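Local coordinates for protein DTDP-4-dehydrorhamnose reductase, rfbD ortholog (Clostridium acetobutylicum, PDB 1VL0) that probably reduces dTDP-6-deoxy-L-lyxo-4-hexulose to dTDP-L-rhamnose, and binds NADH, at residues Ile275-Trp279 with Lys280-Lys284. Residues are numbered along the deposited sequence; the frame is centred on the assembly and turned at random.
Sequences ITREW and KESLK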
ATOM      1  N   ILE A 275     -22.600  -6.635  14.719  1.00 38.12           N
ATOM      2  CA  ILE A 275     -23.297  -6.464  15.975  1.00 37.94           C
ATOM      3  C   ILE A 275     -23.931  -5.113  16.191  1.00 38.61           C
ATOM      4  O   ILE A 275     -24.481  -4.887  17.235  1.00 39.83           O
ATOM      5  CB  ILE A 275     -22.346  -6.788  17.139  1.00 40.48           C
ATOM      6  CG1 ILE A 275     -21.119  -5.855  17.163  1.00 40.61           C
ATOM      7  CG2 ILE A 275     -21.907  -8.253  17.054  1.00 40.63           C
ATOM      8  CD1 ILE A 275     -20.467  -5.780  18.513  1.00 42.21           C
ATOM      9  N   THR A 276     -23.845  -4.185  15.236  1.00 38.74           N
ATOM     10  CA  THR A 276     -24.501  -2.891  15.410  1.00 38.35           C
ATOM     11  C   THR A 276     -26.011  -3.064  15.379  1.00 37.95           C
ATOM     12  O   THR A 276     -26.526  -4.033  14.861  1.00 37.39           O
ATOM     13  CB  THR A 276     -24.111  -1.843  14.359  1.00 35.56           C
ATOM     14  OG1 THR A 276     -24.408  -2.317  13.029  1.00 34.47           O
ATOM     15  CG2 THR A 276     -22.639  -1.584  14.376  1.00 37.98           C
ATOM     16  N   ARG A 277     -26.712  -2.095  15.943  1.00 35.95           N
ATOM     17  CA  ARG A 277     -28.147  -2.155  15.986  1.00 36.39           C
ATOM     18  C   ARG A 277     -28.726  -1.226  14.953  1.00 36.29           C
ATOM     19  O   ARG A 277     -28.048  -0.360  14.402  1.00 34.40           O
ATOM     20  CB  ARG A 277     -28.660  -1.749  17.376  1.00 36.51           C
ATOM     21  CG  ARG A 277     -28.252  -2.693  18.468  1.00 35.10           C
ATOM     22  CD  ARG A 277     -28.453  -2.149  19.818  1.00 40.75           C
ATOM     23  NE  ARG A 277     -27.612  -0.985  20.041  1.00 43.78           N
ATOM     24  CZ  ARG A 277     -27.589  -0.275  21.141  1.00 46.51           C
ATOM     25  NH1 ARG A 277     -28.381  -0.582  22.154  1.00 49.62           N
ATOM     26  NH2 ARG A 277     -26.757   0.739  21.235  1.00 43.42           N
ATOM     27  N   GLU A 278     -30.001  -1.425  14.699  1.00 37.11           N
ATOM     28  CA  GLU A 278     -30.785  -0.527  13.838  1.00 39.53           C
ATOM     29  C   GLU A 278     -30.705   0.878  14.431  1.00 37.95           C
ATOM     30  O   GLU A 278     -30.784   1.058  15.649  1.00 39.22           O
ATOM     31  CB  GLU A 278     -32.251  -0.989  13.815  1.00 42.57           C
ATOM     32  CG  GLU A 278     -32.525  -2.271  13.055  1.00 47.99           C
ATOM     33  CD  GLU A 278     -32.355  -2.113  11.560  1.00 56.68           C
ATOM     34  OE1 GLU A 278     -32.517  -0.964  11.026  1.00 60.85           O
ATOM     35  OE2 GLU A 278     -32.051  -3.157  10.928  1.00 60.90           O
ATOM     36  N   TRP A 279     -30.601   1.876  13.552  1.00 40.04           N
ATOM     37  CA  TRP A 279     -30.280   3.199  13.987  1.00 37.89           C
ATOM     38  C   TRP A 279     -31.319   3.757  14.948  1.00 38.49           C
ATOM     39  O   TRP A 279     -30.990   4.389  15.921  1.00 37.49           O
ATOM     40  CB  TRP A 279     -30.041   4.097  12.778  1.00 39.52           C
ATOM     41  CG  TRP A 279     -31.205   4.516  11.945  1.00 36.87           C
ATOM     42  CD1 TRP A 279     -31.660   3.917  10.802  1.00 36.26           C
ATOM     43  CD2 TRP A 279     -32.016   5.684  12.134  1.00 40.47           C
ATOM     44  NE1 TRP A 279     -32.707   4.632  10.276  1.00 37.10           N
ATOM     45  CE2 TRP A 279     -32.961   5.716  11.072  1.00 39.83           C
ATOM     46  CE3 TRP A 279     -32.065   6.694  13.104  1.00 36.75           C
ATOM     47  CZ2 TRP A 279     -33.933   6.719  10.958  1.00 39.65           C
ATOM     48  CZ3 TRP A 279     -32.985   7.674  12.996  1.00 37.24           C
ATOM     49  CH2 TRP A 279     -33.926   7.698  11.901  1.00 38.84           C
ATOM     50  N   LYS A 280     -32.580   3.446  14.735  1.00 39.27           N
ATOM     51  CA  LYS A 280     -33.640   3.985  15.620  1.00 41.12           C
ATOM     52  C   LYS A 280     -33.582   3.435  17.032  1.00 40.94           C
ATOM     53  O   LYS A 280     -33.908   4.119  17.996  1.00 41.38           O
ATOM     54  CB  LYS A 280     -35.004   3.710  15.009  1.00 43.16           C
ATOM     55  CG  LYS A 280     -35.306   4.645  13.830  1.00 42.28           C
ATOM     56  CD  LYS A 280     -36.656   4.366  13.284  1.00 44.01           C
ATOM     57  CE  LYS A 280     -36.979   5.294  12.114  1.00 45.22           C
ATOM     58  NZ  LYS A 280     -38.324   4.939  11.591  1.00 48.09           N
ATOM     59  N   GLU A 281     -33.140   2.194  17.157  1.00 40.27           N
ATOM     60  CA  GLU A 281     -32.974   1.570  18.465  1.00 42.57           C
ATOM     61  C   GLU A 281     -31.830   2.212  19.274  1.00 42.54           C
ATOM     62  O   GLU A 281     -31.961   2.465  20.459  1.00 43.45           O
ATOM     63  CB  GLU A 281     -32.719   0.083  18.257  1.00 43.16           C
ATOM     64  CG  GLU A 281     -32.616  -0.752  19.516  1.00 46.11           C
ATOM     65  CD  GLU A 281     -32.338  -2.244  19.244  1.00 53.02           C
ATOM     66  OE1 GLU A 281     -32.435  -2.685  18.069  1.00 65.00           O
ATOM     67  OE2 GLU A 281     -31.996  -2.963  20.219  1.00 59.51           O
ATOM     68  N   SER A 282     -30.683   2.417  18.622  1.00 41.60           N
ATOM     69  CA  SER A 282     -29.566   3.053  19.214  1.00 39.55           C
ATOM     70  C   SER A 282     -29.914   4.470  19.640  1.00 38.54           C
ATOM     71  O   SER A 282     -29.511   4.948  20.707  1.00 39.13           O
ATOM     72  CB  SER A 282     -28.399   3.069  18.220  1.00 42.39           C
ATOM     73  OG  SER A 282     -27.900   1.766  18.038  1.00 43.52           O
ATOM     74  N   LEU A 283     -30.645   5.150  18.776  1.00 39.53           N
ATOM     75  CA  LEU A 283     -30.992   6.542  18.975  1.00 38.69           C
ATOM     76  C   LEU A 283     -31.960   6.670  20.166  1.00 39.69           C
ATOM     77  O   LEU A 283     -31.727   7.500  21.103  1.00 40.14           O
ATOM     78  CB  LEU A 283     -31.596   7.107  17.684  1.00 39.68           C
ATOM     79  CG  LEU A 283     -32.034   8.560  17.855  1.00 41.02           C
ATOM     80  CD1 LEU A 283     -30.862   9.516  18.346  1.00 38.89           C
ATOM     81  CD2 LEU A 283     -32.715   9.065  16.632  1.00 43.98           C
ATOM     82  N   LYS A 284     -32.965   5.801  20.212  1.00 40.48           N
ATOM     83  CA  LYS A 284     -33.884   5.793  21.362  1.00 42.66           C
ATOM     84  C   LYS A 284     -33.137   5.585  22.673  1.00 41.62           C
ATOM     85  O   LYS A 284     -33.433   6.261  23.677  1.00 43.91           O
ATOM     86  CB  LYS A 284     -34.985   4.751  21.229  1.00 42.82           C
ATOM     87  CG  LYS A 284     -36.031   4.880  22.339  1.00 45.45           C
ATOM     88  CD  LYS A 284     -37.310   4.109  22.121  1.00 48.92           C
ATOM     89  CE  LYS A 284     -38.380   4.538  23.150  1.00 51.12           C
ATOM     90  NZ  LYS A 284     -37.891   4.462  24.600  1.00 42.75           N
TER
HETATM   91  O   HOH W   1     -30.722  -2.421  22.525  1.00 47.16           O
HETATM   92  O   HOH W   2     -33.858   1.729  12.715  1.00 36.03           O
HETATM   93  O   HOH W   3     -31.248  -3.696  16.084  1.00 41.69           O
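With chi1 at 72°, the indole of Trp279 is folded between its own backbone N and carbonyl carbon, while Lys280 sets CG opposite its carbonyl carbon and then runs straight to NZ, and this pairing of torsions lays the two side chains alongside each other. The evidence for a CH-pi contact is direct: Lys280 CG stands 3.6 Å from the centroid of the Trp279 six-membered ring, almost exactly on the ring normal. Further out, Lys280 CE overhangs the CZ2-CH2 rim, 3.6 Å from Trp279 CZ2. Leu283, one turn on, reaches the rim of the same ring instead, its CD2 lying 3.9 Å from Trp279 CZ3, near the ring plane.

This is the N-terminal turn of helix 279-290, the last helix of the chain, with Glu278 as N-cap residue. Its carbonyl O accepts a well-aligned bond from Ser282 N (3.3 Å, N-H...O 167°) and a weak, bent one from Glu281 N; Leu283 N then bonds to Trp279 O at 3.0 Å. A water accepts from Lys280 N, a first-turn NH, and gives a weak bond to Glu278 OE1.

Ahead of the cap, Arg277 bends at chi3 and crosses the extended Glu281 chain at about a right angle. Their charged groups do not touch: one water accepts from Arg277 NH1 and donates to Glu281 OE2, and another links Glu278 N to Glu281 OE1. The direct salt bridges of Arg277 NH2 go to Glu285 and Asp199. Asp199, on helix 197-210, is also hydrogen-bonded to Ser282 OG.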